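Local structure of phosphogluconate dehydrogenase NAD-binding putative C-terminal domain-containing protein (Sinorhizobium meliloti, 4EZB) at residues 50-55 against 77-82; 90-95 against 118-123; 106-111 against 135-140. The protein is of unknown function but is probably an oxidoreductase, pairing a Rossmann-type domain, which probably binds a dinucleotide, with a largely helical C-terminal part. One frame throughout, in Å; residues are numbered along the deposited sequence.

Contact 1: 50-55 against 77-82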
ATOM      1  N   ARG A  50       0.747 -41.796 -19.115  1.00 61.47           N
ATOM      2  CA  ARG A  50      -0.516 -42.459 -18.821  1.00 63.71           C
ATOM      3  C   ARG A  50      -1.318 -41.569 -17.857  1.00 64.22           C
ATOM      4  O   ARG A  50      -0.904 -41.344 -16.716  1.00 65.55           O
ATOM      5  CB  ARG A  50      -0.277 -43.836 -18.193  1.00 70.21           C
ATOM      6  CG  ARG A  50      -0.396 -45.011 -19.154  1.00 80.30           C
ATOM      7  CD  ARG A  50       0.875 -45.216 -19.968  1.00 90.91           C
ATOM      8  NE  ARG A  50       0.767 -46.338 -20.902  1.00 96.93           N
ATOM      9  CZ  ARG A  50       1.775 -46.812 -21.633  1.00103.58           C
ATOM     10  NH1 ARG A  50       2.983 -46.268 -21.547  1.00109.24           N
ATOM     11  NH2 ARG A  50       1.578 -47.836 -22.453  1.00103.23           N
ATOM     12  N   LEU A  51      -2.439 -41.036 -18.336  1.00 59.95           N
ATOM     13  CA  LEU A  51      -3.330 -40.226 -17.521  1.00 53.95           C
ATOM     14  C   LEU A  51      -4.475 -41.066 -16.977  1.00 54.49           C
ATOM     15  O   LEU A  51      -4.869 -42.052 -17.594  1.00 58.35           O
ATOM     16  CB  LEU A  51      -3.862 -39.034 -18.332  1.00 54.70           C
ATOM     17  CG  LEU A  51      -2.843 -38.018 -18.893  1.00 57.47           C
ATOM     18  CD1 LEU A  51      -3.498 -36.908 -19.701  1.00 57.32           C
ATOM     19  CD2 LEU A  51      -2.004 -37.397 -17.777  1.00 56.72           C
ATOM     20  N   ALA A  52      -4.985 -40.682 -15.808  1.00 52.29           N
ATOM     21  CA  ALA A  52      -6.210 -41.249 -15.212  1.00 50.03           C
ATOM     22  C   ALA A  52      -6.880 -40.159 -14.397  1.00 47.45           C
ATOM     23  O   ALA A  52      -6.259 -39.134 -14.097  1.00 45.48           O
ATOM     24  CB  ALA A  52      -5.907 -42.460 -14.338  1.00 48.63           C
ATOM     25  N   ALA A  53      -8.150 -40.354 -14.061  1.00 45.75           N
ATOM     26  CA  ALA A  53      -8.838 -39.401 -13.203  1.00 45.61           C
ATOM     27  C   ALA A  53      -9.902 -40.081 -12.343  1.00 51.35           C
ATOM     28  O   ALA A  53     -10.708 -40.877 -12.852  1.00 53.78           O
ATOM     29  CB  ALA A  53      -9.453 -38.289 -14.024  1.00 43.21           C
ATOM     30  N   TYR A  54      -9.887 -39.795 -11.039  1.00 50.75           N
ATOM     31  CA  TYR A  54     -11.019 -40.150 -10.196  1.00 52.79           C
ATOM     32  C   TYR A  54     -11.920 -38.926  -9.997  1.00 50.17           C
ATOM     33  O   TYR A  54     -11.445 -37.814  -9.703  1.00 49.02           O
ATOM     34  CB  TYR A  54     -10.635 -40.795  -8.857  1.00 54.86           C
ATOM     35  CG  TYR A  54     -11.848 -40.961  -7.955  1.00 62.77           C
ATOM     36  CD1 TYR A  54     -12.782 -41.985  -8.172  1.00 68.85           C
ATOM     37  CD2 TYR A  54     -12.100 -40.053  -6.924  1.00 67.64           C
ATOM     38  CE1 TYR A  54     -13.909 -42.110  -7.364  1.00 69.67           C
ATOM     39  CE2 TYR A  54     -13.223 -40.170  -6.118  1.00 69.64           C
ATOM     40  CZ  TYR A  54     -14.114 -41.194  -6.339  1.00 71.99           C
ATOM     41  OH  TYR A  54     -15.209 -41.287  -5.522  1.00 79.68           O
ATOM     42  N   ASP A  55     -13.216 -39.143 -10.199  1.00 47.02           N
ATOM     43  CA  ASP A  55     -14.232 -38.126  -9.969  1.00 50.25           C
ATOM     44  C   ASP A  55     -15.473 -38.861  -9.450  1.00 55.43           C
ATOM     45  O   ASP A  55     -15.763 -39.978  -9.880  1.00 52.54           O
ATOM     46  CB  ASP A  55     -14.525 -37.371 -11.270  1.00 49.71           C
ATOM     47  CG  ASP A  55     -15.238 -36.052 -11.048  1.00 49.87           C
ATOM     48  OD1 ASP A  55     -14.655 -35.016 -11.421  1.00 50.89           O
ATOM     49  OD2 ASP A  55     -16.384 -36.030 -10.542  1.00 49.98           O
ATOM     50  N   GLU A  77      -8.078 -41.975 -18.629  1.00 55.99           N
ATOM     51  CA  GLU A  77      -8.864 -43.099 -18.141  1.00 57.63           C
ATOM     52  C   GLU A  77      -9.686 -42.741 -16.898  1.00 62.75           C
ATOM     53  O   GLU A  77      -9.153 -42.203 -15.915  1.00 60.60           O
ATOM     54  CB  GLU A  77      -7.993 -44.315 -17.838  1.00 63.51           C
ATOM     55  CG  GLU A  77      -8.819 -45.596 -17.775  1.00 75.71           C
ATOM     56  CD  GLU A  77      -8.271 -46.655 -16.827  1.00 87.63           C
ATOM     57  OE1 GLU A  77      -7.033 -46.808 -16.732  1.00 93.83           O
ATOM     58  OE2 GLU A  77      -9.088 -47.358 -16.184  1.00 91.30           O
ATOM     59  N   PRO A  78     -10.996 -43.034 -16.935  1.00 63.75           N
ATOM     60  CA  PRO A  78     -11.812 -42.901 -15.726  1.00 63.14           C
ATOM     61  C   PRO A  78     -11.504 -44.008 -14.720  1.00 59.37           C
ATOM     62  O   PRO A  78     -11.273 -45.141 -15.099  1.00 61.68           O
ATOM     63  CB  PRO A  78     -13.248 -43.029 -16.254  1.00 66.36           C
ATOM     64  CG  PRO A  78     -13.154 -42.697 -17.713  1.00 64.10           C
ATOM     65  CD  PRO A  78     -11.827 -43.262 -18.132  1.00 62.04           C
ATOM     66  N   LEU A  79     -11.453 -43.657 -13.447  1.00 58.93           N
ATOM     67  CA  LEU A  79     -11.283 -44.632 -12.395  1.00 63.24           C
ATOM     68  C   LEU A  79     -12.624 -44.692 -11.688  1.00 65.03           C
ATOM     69  O   LEU A  79     -13.230 -43.652 -11.447  1.00 65.56           O
ATOM     70  CB  LEU A  79     -10.176 -44.184 -11.424  1.00 65.77           C
ATOM     71  CG  LEU A  79      -8.748 -44.041 -11.982  1.00 64.45           C
ATOM     72  CD1 LEU A  79      -7.891 -43.126 -11.123  1.00 60.85           C
ATOM     73  CD2 LEU A  79      -8.093 -45.409 -12.145  1.00 62.74           C
ATOM     74  N   ASP A  80     -13.092 -45.898 -11.381  1.00 73.02           N
ATOM     75  CA  ASP A  80     -14.377 -46.076 -10.689  1.00 83.98           C
ATOM     76  C   ASP A  80     -14.274 -45.687  -9.199  1.00 80.39           C
ATOM     77  O   ASP A  80     -15.261 -45.245  -8.586  1.00 76.85           O
ATOM     78  CB  ASP A  80     -14.875 -47.524 -10.842  1.00 96.00           C
ATOM     79  CG  ASP A  80     -16.363 -47.680 -10.511  1.00112.31           C
ATOM     80  OD1 ASP A  80     -17.209 -47.190 -11.295  1.00119.38           O
ATOM     81  OD2 ASP A  80     -16.687 -48.303  -9.474  1.00115.98           O
ATOM     82  N   ASP A  81     -13.064 -45.834  -8.650  1.00 72.45           N
ATOM     83  CA  ASP A  81     -12.795 -45.701  -7.218  1.00 67.29           C
ATOM     84  C   ASP A  81     -11.488 -44.940  -6.928  1.00 61.11           C
ATOM     85  O   ASP A  81     -10.564 -44.893  -7.773  1.00 56.48           O
ATOM     86  CB  ASP A  81     -12.731 -47.094  -6.580  1.00 70.03           C
ATOM     87  CG  ASP A  81     -12.736 -47.040  -5.067  1.00 76.44           C
ATOM     88  OD1 ASP A  81     -13.632 -46.381  -4.498  1.00 80.49           O
ATOM     89  OD2 ASP A  81     -11.842 -47.647  -4.440  1.00 79.74           O
ATOM     90  N   VAL A  82     -11.407 -44.362  -5.730  1.00 55.08           N
ATOM     91  CA  VAL A  82     -10.179 -43.696  -5.283  1.00 53.81           C
ATOM     92  C   VAL A  82      -8.967 -44.661  -5.247  1.00 52.71           C
ATOM     93  O   VAL A  82      -7.826 -44.241  -5.480  1.00 48.54           O
ATOM     94  CB  VAL A  82     -10.371 -42.903  -3.960  1.00 50.98           C
ATOM     95  CG1 VAL A  82     -10.593 -43.827  -2.761  1.00 51.21           C
ATOM     96  CG2 VAL A  82      -9.186 -41.979  -3.726  1.00 47.96           C
TER
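Glu77 O receives the shortest hydrogen bond between these strands: Ala53 N reaches it at 2.8 Å, while Ala52 CA adds a CA-H...O contact at 3.2 Å. Two residues on, Leu79 N donates to Ala53 O over 2.9 Å. Ala53 is thus held through both its N-H and its carbonyl, whereas the bond from Glu77 N to Leu51 O is long and weak. This is the parallel ladder that closes a beta-alpha-beta crossover: strand 50-54 leads through helix 64-73 to strand 77-79, the outermost strand at this end of a Rossmann-type sheet. The other edge of strand 50-54 is bonded to strand 26-30. On the face carrying Ala52, Tyr54, Glu77 and Leu79, the leucine sends CD1 to within 3.8 Å of Ala52 CB and 4.3 Å of Tyr54 CB. Residues 80-82 pass along one face and one edge of the Tyr54 ring. With CG anti to the backbone N (chi1 172°), the Tyr54 ring reaches the turn, where Val82 N lies 3.6 Å above one ring face, offset toward the rim. Asp80 O approaches in the ring plane, 3.6 Å from Tyr54 CE1, and also accepts a hydrogen bond from Asn59 ND2.

Contact 2: 90-95 against 118-123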
ATOM      1  N   VAL A  90       2.289 -39.811  -9.692  1.00 48.26           N
ATOM      2  CA  VAL A  90       1.930 -38.470  -9.271  1.00 47.16           C
ATOM      3  C   VAL A  90       0.421 -38.322  -9.256  1.00 47.20           C
ATOM      4  O   VAL A  90      -0.235 -38.498 -10.274  1.00 48.71           O
ATOM      5  CB  VAL A  90       2.512 -37.431 -10.230  1.00 45.76           C
ATOM      6  CG1 VAL A  90       2.095 -36.039  -9.803  1.00 43.38           C
ATOM      7  CG2 VAL A  90       4.042 -37.557 -10.287  1.00 46.13           C
ATOM      8  N   VAL A  91      -0.116 -37.987  -8.096  1.00 42.17           N
ATOM      9  CA  VAL A  91      -1.516 -37.691  -7.955  1.00 39.85           C
ATOM     10  C   VAL A  91      -1.747 -36.177  -7.810  1.00 39.18           C
ATOM     11  O   VAL A  91      -1.165 -35.531  -6.911  1.00 40.98           O
ATOM     12  CB  VAL A  91      -2.103 -38.456  -6.750  1.00 39.10           C
ATOM     13  CG1 VAL A  91      -3.608 -38.209  -6.637  1.00 36.09           C
ATOM     14  CG2 VAL A  91      -1.819 -39.952  -6.891  1.00 37.57           C
ATOM     15  N   LEU A  92      -2.569 -35.615  -8.701  1.00 34.17           N
ATOM     16  CA  LEU A  92      -2.913 -34.191  -8.681  1.00 31.61           C
ATOM     17  C   LEU A  92      -4.316 -33.979  -8.049  1.00 32.33           C
ATOM     18  O   LEU A  92      -5.325 -34.483  -8.558  1.00 31.88           O
ATOM     19  CB  LEU A  92      -2.883 -33.600 -10.089  1.00 30.99           C
ATOM     20  CG  LEU A  92      -1.565 -33.621 -10.898  1.00 35.16           C
ATOM     21  CD1 LEU A  92      -1.667 -32.721 -12.125  1.00 37.05           C
ATOM     22  CD2 LEU A  92      -0.343 -33.197 -10.090  1.00 37.52           C
ATOM     23  N   SER A  93      -4.381 -33.238  -6.950  1.00 32.71           N
ATOM     24  CA  SER A  93      -5.673 -33.016  -6.269  1.00 32.79           C
ATOM     25  C   SER A  93      -6.244 -31.668  -6.667  1.00 32.20           C
ATOM     26  O   SER A  93      -5.744 -30.651  -6.256  1.00 33.54           O
ATOM     27  CB  SER A  93      -5.520 -33.084  -4.745  1.00 34.00           C
ATOM     28  OG  SER A  93      -6.801 -33.075  -4.111  1.00 36.44           O
ATOM     29  N   LEU A  94      -7.282 -31.671  -7.489  1.00 36.34           N
ATOM     30  CA  LEU A  94      -7.968 -30.429  -7.875  1.00 41.44           C
ATOM     31  C   LEU A  94      -9.445 -30.652  -7.573  1.00 45.12           C
ATOM     32  O   LEU A  94     -10.169 -31.272  -8.351  1.00 46.66           O
ATOM     33  CB  LEU A  94      -7.779 -30.130  -9.353  1.00 44.28           C
ATOM     34  CG  LEU A  94      -6.420 -29.615  -9.830  1.00 48.11           C
ATOM     35  CD1 LEU A  94      -6.060 -30.194 -11.200  1.00 48.15           C
ATOM     36  CD2 LEU A  94      -6.444 -28.084  -9.868  1.00 49.17           C
ATOM     37  N   VAL A  95      -9.868 -30.205  -6.403  1.00 44.93           N
ATOM     38  CA  VAL A  95     -11.233 -30.434  -5.944  1.00 43.32           C
ATOM     39  C   VAL A  95     -11.735 -29.112  -5.383  1.00 48.50           C
ATOM     40  O   VAL A  95     -10.984 -28.112  -5.364  1.00 50.14           O
ATOM     41  CB  VAL A  95     -11.323 -31.586  -4.909  1.00 41.33           C
ATOM     42  CG1 VAL A  95     -11.059 -32.928  -5.576  1.00 43.38           C
ATOM     43  CG2 VAL A  95     -10.380 -31.377  -3.724  1.00 37.94           C
ATOM     44  N   ILE A 118       0.295 -34.301  -4.990  1.00 28.93           N
ATOM     45  CA  ILE A 118       0.484 -32.868  -5.073  1.00 28.10           C
ATOM     46  C   ILE A 118      -0.864 -32.196  -4.878  1.00 28.89           C
ATOM     47  O   ILE A 118      -1.817 -32.417  -5.633  1.00 30.90           O
ATOM     48  CB  ILE A 118       1.102 -32.397  -6.422  1.00 30.16           C
ATOM     49  CG1 ILE A 118       2.358 -33.187  -6.788  1.00 30.22           C
ATOM     50  CG2 ILE A 118       1.432 -30.909  -6.369  1.00 31.40           C
ATOM     51  CD1 ILE A 118       2.959 -32.756  -8.119  1.00 31.70           C
ATOM     52  N   ASP A 119      -0.966 -31.385  -3.843  1.00 29.94           N
ATOM     53  CA  ASP A 119      -2.233 -30.756  -3.546  1.00 31.54           C
ATOM     54  C   ASP A 119      -2.264 -29.437  -4.270  1.00 31.61           C
ATOM     55  O   ASP A 119      -1.498 -28.553  -3.936  1.00 33.37           O
ATOM     56  CB  ASP A 119      -2.381 -30.533  -2.049  1.00 34.87           C
ATOM     57  CG  ASP A 119      -3.769 -30.054  -1.681  1.00 39.29           C
ATOM     58  OD1 ASP A 119      -4.526 -30.875  -1.083  1.00 40.96           O
ATOM     59  OD2 ASP A 119      -4.108 -28.875  -2.010  1.00 37.02           O
ATOM     60  N   LEU A 120      -3.141 -29.290  -5.251  1.00 33.59           N
ATOM     61  CA  LEU A 120      -3.188 -28.027  -5.997  1.00 36.77           C
ATOM     62  C   LEU A 120      -4.380 -27.138  -5.671  1.00 37.93           C
ATOM     63  O   LEU A 120      -4.678 -26.199  -6.427  1.00 38.40           O
ATOM     64  CB  LEU A 120      -3.171 -28.290  -7.510  1.00 38.03           C
ATOM     65  CG  LEU A 120      -2.021 -29.142  -7.991  1.00 37.14           C
ATOM     66  CD1 LEU A 120      -2.306 -29.609  -9.417  1.00 36.55           C
ATOM     67  CD2 LEU A 120      -0.723 -28.351  -7.880  1.00 36.39           C
ATOM     68  N   ASN A 121      -5.068 -27.421  -4.583  1.00 37.24           N
ATOM     69  CA  ASN A 121      -6.253 -26.675  -4.194  1.00 38.21           C
ATOM     70  C   ASN A 121      -6.063 -25.249  -3.685  1.00 40.89           C
ATOM     71  O   ASN A 121      -5.037 -24.929  -3.148  1.00 40.19           O
ATOM     72  CB  ASN A 121      -7.047 -27.498  -3.221  1.00 38.15           C
ATOM     73  CG  ASN A 121      -7.446 -28.814  -3.805  1.00 41.93           C
ATOM     74  OD1 ASN A 121      -8.096 -28.864  -4.821  1.00 43.48           O
ATOM     75  ND2 ASN A 121      -7.009 -29.878  -3.204  1.00 39.96           N
ATOM     76  N   SER A 122      -7.056 -24.386  -3.876  1.00 42.74           N
ATOM     77  CA  SER A 122      -6.931 -22.971  -3.478  1.00 45.82           C
ATOM     78  C   SER A 122      -7.172 -22.770  -1.991  1.00 47.28           C
ATOM     79  O   SER A 122      -8.131 -22.108  -1.608  1.00 54.67           O
ATOM     80  CB  SER A 122      -7.903 -22.085  -4.257  1.00 49.67           C
ATOM     81  OG  SER A 122      -8.229 -22.673  -5.494  1.00 49.43           O
ATOM     82  N   VAL A 123      -6.304 -23.330  -1.156  1.00 42.39           N
ATOM     83  CA  VAL A 123      -6.440 -23.223   0.292  1.00 40.91           C
ATOM     84  C   VAL A 123      -5.156 -22.662   0.910  1.00 41.51           C
ATOM     85  O   VAL A 123      -4.127 -22.595   0.238  1.00 40.61           O
ATOM     86  CB  VAL A 123      -6.881 -24.571   0.923  1.00 39.70           C
ATOM     87  CG1 VAL A 123      -8.296 -24.935   0.477  1.00 35.07           C
ATOM     88  CG2 VAL A 123      -5.910 -25.710   0.579  1.00 41.16           C
TER
HETATM   89  O   HOH W   1      -6.446 -32.943  -1.331  1.00 47.81           O
HETATM   90  O   HOH W   2      -9.556 -25.647  -4.486  1.00 51.00           O
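Past the end of the paired strands, the side chain of Asn121 carries on the pairing in place of backbone: Asn121 OD1 accepts Val95 N at 2.7 Å, with an almost straight N-H...O angle of 178°, in the carbonyl plane of the amide. Turned by a chi1 of -59° that sets CG anti to the carbonyl carbon, the amide also brings ND2 to Ser93 OG in a weak bond of 3.3 Å. Behind it, Asp119 OD2 takes Asn121 N at 3.1 Å in an Asx turn and forms a salt bridge with Lys128; a water donates to Asp119 OD1 and accepts from Ser93 OG. With an alanine here in place of Asn121, Val95 N would probably lose its acceptor and Ser93 OG its amide donor, so the chain after strand 90-93 would be less firmly held. The face carrying Leu92 and Ile118 is apolar: Ile118 CD1 rests against Val90 CG1 at 3.8 Å and Leu92 CD2 at 3.9 Å. Backbone bonds from Ile118 N to Val91 O, Ser93 N to Ile118 O and Leu120 N to Ser93 O make up the parallel ladder. Strand 90-93, helix 100-107 and strand 116-119 form a beta-alpha-beta unit of the Rossmann-type fold.

Contact 3: 106-111 against 135-140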
ATOM      1  N   SER A 106      -8.859 -39.818   1.870  1.00 44.77           N
ATOM      2  CA  SER A 106      -9.265 -40.953   1.002  1.00 45.46           C
ATOM      3  C   SER A 106      -8.099 -41.563   0.270  1.00 44.94           C
ATOM      4  O   SER A 106      -7.999 -42.795   0.118  1.00 45.49           O
ATOM      5  CB  SER A 106     -10.237 -40.493  -0.086  1.00 49.36           C
ATOM      6  OG  SER A 106     -11.432 -39.987   0.458  1.00 55.11           O
ATOM      7  N   ALA A 107      -7.242 -40.686  -0.241  1.00 42.70           N
ATOM      8  CA  ALA A 107      -6.138 -41.111  -1.055  1.00 38.18           C
ATOM      9  C   ALA A 107      -5.062 -41.793  -0.227  1.00 39.38           C
ATOM     10  O   ALA A 107      -4.435 -42.742  -0.672  1.00 41.15           O
ATOM     11  CB  ALA A 107      -5.578 -39.911  -1.807  1.00 37.82           C
ATOM     12  N   ALA A 108      -4.868 -41.326   0.999  1.00 41.62           N
ATOM     13  CA  ALA A 108      -3.704 -41.718   1.805  1.00 42.70           C
ATOM     14  C   ALA A 108      -3.431 -43.231   1.827  1.00 45.26           C
ATOM     15  O   ALA A 108      -2.293 -43.650   1.574  1.00 48.24           O
ATOM     16  CB  ALA A 108      -3.788 -41.131   3.221  1.00 40.62           C
ATOM     17  N   PRO A 109      -4.465 -44.064   2.088  1.00 45.37           N
ATOM     18  CA  PRO A 109      -4.163 -45.505   2.158  1.00 45.51           C
ATOM     19  C   PRO A 109      -3.796 -46.108   0.822  1.00 45.40           C
ATOM     20  O   PRO A 109      -3.205 -47.175   0.796  1.00 49.63           O
ATOM     21  CB  PRO A 109      -5.480 -46.133   2.645  1.00 44.87           C
ATOM     22  CG  PRO A 109      -6.326 -44.983   3.119  1.00 44.03           C
ATOM     23  CD  PRO A 109      -5.910 -43.823   2.267  1.00 42.94           C
ATOM     24  N   HIS A 110      -4.105 -45.439  -0.279  1.00 44.51           N
ATOM     25  CA  HIS A 110      -3.961 -46.083  -1.584  1.00 48.41           C
ATOM     26  C   HIS A 110      -2.690 -45.756  -2.328  1.00 51.03           C
ATOM     27  O   HIS A 110      -2.341 -46.429  -3.297  1.00 51.48           O
ATOM     28  CB  HIS A 110      -5.186 -45.825  -2.459  1.00 49.80           C
ATOM     29  CG  HIS A 110      -6.447 -46.301  -1.830  1.00 54.36           C
ATOM     30  ND1 HIS A 110      -7.445 -45.442  -1.425  1.00 56.43           N
ATOM     31  CD2 HIS A 110      -6.840 -47.541  -1.463  1.00 53.63           C
ATOM     32  CE1 HIS A 110      -8.421 -46.139  -0.873  1.00 57.87           C
ATOM     33  NE2 HIS A 110      -8.076 -47.413  -0.883  1.00 59.19           N
ATOM     34  N   LEU A 111      -1.998 -44.727  -1.868  1.00 53.03           N
ATOM     35  CA  LEU A 111      -0.749 -44.329  -2.485  1.00 52.21           C
ATOM     36  C   LEU A 111       0.320 -45.363  -2.213  1.00 52.85           C
ATOM     37  O   LEU A 111       0.423 -45.882  -1.102  1.00 54.68           O
ATOM     38  CB  LEU A 111      -0.307 -42.951  -1.953  1.00 52.39           C
ATOM     39  CG  LEU A 111      -0.842 -41.670  -2.611  1.00 50.66           C
ATOM     40  CD1 LEU A 111      -2.343 -41.700  -2.712  1.00 55.48           C
ATOM     41  CD2 LEU A 111      -0.455 -40.458  -1.788  1.00 51.95           C
ATOM     42  N   ILE A 135      -2.124 -37.546   4.267  1.00 38.55           N
ATOM     43  CA  ILE A 135      -1.191 -38.280   3.400  1.00 37.95           C
ATOM     44  C   ILE A 135      -0.137 -39.032   4.215  1.00 41.21           C
ATOM     45  O   ILE A 135       0.242 -40.151   3.855  1.00 43.94           O
ATOM     46  CB  ILE A 135      -0.509 -37.330   2.353  1.00 36.45           C
ATOM     47  CG1 ILE A 135      -1.543 -36.698   1.387  1.00 34.96           C
ATOM     48  CG2 ILE A 135       0.615 -38.025   1.566  1.00 34.39           C
ATOM     49  CD1 ILE A 135      -2.321 -37.721   0.555  1.00 34.62           C
ATOM     50  N   ALA A 136       0.336 -38.416   5.302  1.00 41.92           N
ATOM     51  CA  ALA A 136       1.390 -39.007   6.127  1.00 43.79           C
ATOM     52  C   ALA A 136       0.917 -40.245   6.892  1.00 48.39           C
ATOM     53  O   ALA A 136       1.735 -41.039   7.322  1.00 47.77           O
ATOM     54  CB  ALA A 136       1.967 -37.985   7.097  1.00 43.41           C
ATOM     55  N   THR A 137      -0.397 -40.402   7.058  1.00 48.32           N
ATOM     56  CA  THR A 137      -0.941 -41.591   7.713  1.00 47.79           C
ATOM     57  C   THR A 137      -0.879 -42.821   6.796  1.00 49.97           C
ATOM     58  O   THR A 137      -1.276 -43.913   7.194  1.00 53.67           O
ATOM     59  CB  THR A 137      -2.375 -41.371   8.220  1.00 45.70           C
ATOM     60  OG1 THR A 137      -3.295 -41.389   7.115  1.00 46.09           O
ATOM     61  CG2 THR A 137      -2.495 -40.052   8.937  1.00 42.41           C
ATOM     62  N   GLY A 138      -0.369 -42.643   5.583  1.00 47.79           N
ATOM     63  CA  GLY A 138      -0.179 -43.739   4.643  1.00 46.04           C
ATOM     64  C   GLY A 138       1.277 -43.768   4.235  1.00 46.88           C
ATOM     65  O   GLY A 138       2.127 -43.273   4.967  1.00 46.94           O
ATOM     66  N   LYS A 139       1.561 -44.295   3.046  1.00 48.14           N
ATOM     67  CA  LYS A 139       2.943 -44.514   2.595  1.00 51.29           C
ATOM     68  C   LYS A 139       3.478 -43.470   1.606  1.00 50.00           C
ATOM     69  O   LYS A 139       4.685 -43.370   1.373  1.00 53.64           O
ATOM     70  CB  LYS A 139       3.052 -45.896   1.945  1.00 57.85           C
ATOM     71  CG  LYS A 139       2.423 -47.030   2.744  1.00 66.94           C
ATOM     72  CD  LYS A 139       2.357 -48.325   1.942  1.00 71.43           C
ATOM     73  CE  LYS A 139       3.753 -48.869   1.662  1.00 75.19           C
ATOM     74  NZ  LYS A 139       4.620 -48.835   2.878  1.00 77.34           N
ATOM     75  N   GLY A 140       2.583 -42.707   1.004  1.00 49.70           N
ATOM     76  CA  GLY A 140       2.980 -41.748  -0.022  1.00 47.02           C
ATOM     77  C   GLY A 140       3.596 -40.472   0.504  1.00 43.80           C
ATOM     78  O   GLY A 140       3.509 -40.169   1.692  1.00 41.46           O
TER
HETATM   79  O   HOH W   3      -0.069 -41.940   1.672  1.00 45.87           O
HETATM   80  O   HOH W   4      -0.218 -45.502   1.250  1.00 45.96           O
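Leu111 and Ala108 meet the segment 135-140 where two helices of the Rossmann-type fold end beside each other: helix 100-107, on its way to strand 116-119, and helix 125-136, on its way to strand 141-147. Leu111 shows how a single side chain can tie such endings together. Its CB lies 4.0 Å from Gly140 CA. From there CG, anti to the carbonyl carbon (chi1 -86°), carries the branch toward Ile135, and Leu111 CD2 arrives 4.1 Å from Ile135 CD1, the side chains of Leu111 and Ile135 crossing at about a right angle. The same leucine methyl also stands beside Gly140 CA. Phe117 of the sheet touches both Leu111 and Ile135, and Ile85 borders the leucine as well. The fit is close on the glycine side: a CB on Gly140 would run into Leu111 CD2, and one on Gly138 would strike Ala108 O.

Nearer the helix ends, Ala108 points its CB at the opposing backbone and comes to 3.9 Å from Ile135 CA. Thr137 OG1 packs at the same distance against that methyl, while its own hydrogen bond is with Ala134 O. No direct hydrogen bond joins the segments; water does the polar work instead. One water donates to Ala108 O and to Ile135 O while accepting from Gly140 N, thereby linking the carbonyl groups of both helix endings. Ala108 O is gripped twice, because a second water also donates to it, at 2.8 Å from the carbonyl oxygen. That second water accepts from Lys139 N, again over 2.8 Å.

How the contacts relate
The three contacts follow the build-up of one Rossmann-type domain. Contact 1 is complete before contact 2 begins, whereas contacts 2 and 3 interlock along the chain, with helix 100-107 leading from strand 90-93 to strand 116-119. Contacts 1 and 2 belong to the same sheet, their centres about 15 Å apart, with strand 26-30 lying between their strand pairs. Contact 3 lies about 14 Å from contact 2 and 17 Å from contact 1, centre to centre, among the helix ends. It touches contact 1 directly: Val82 CG1 packs 3.7 Å from His110 CE1. The turn after the edge strand is thereby joined to the end of helix 100-107, linking the sheet's edge to its helical layer.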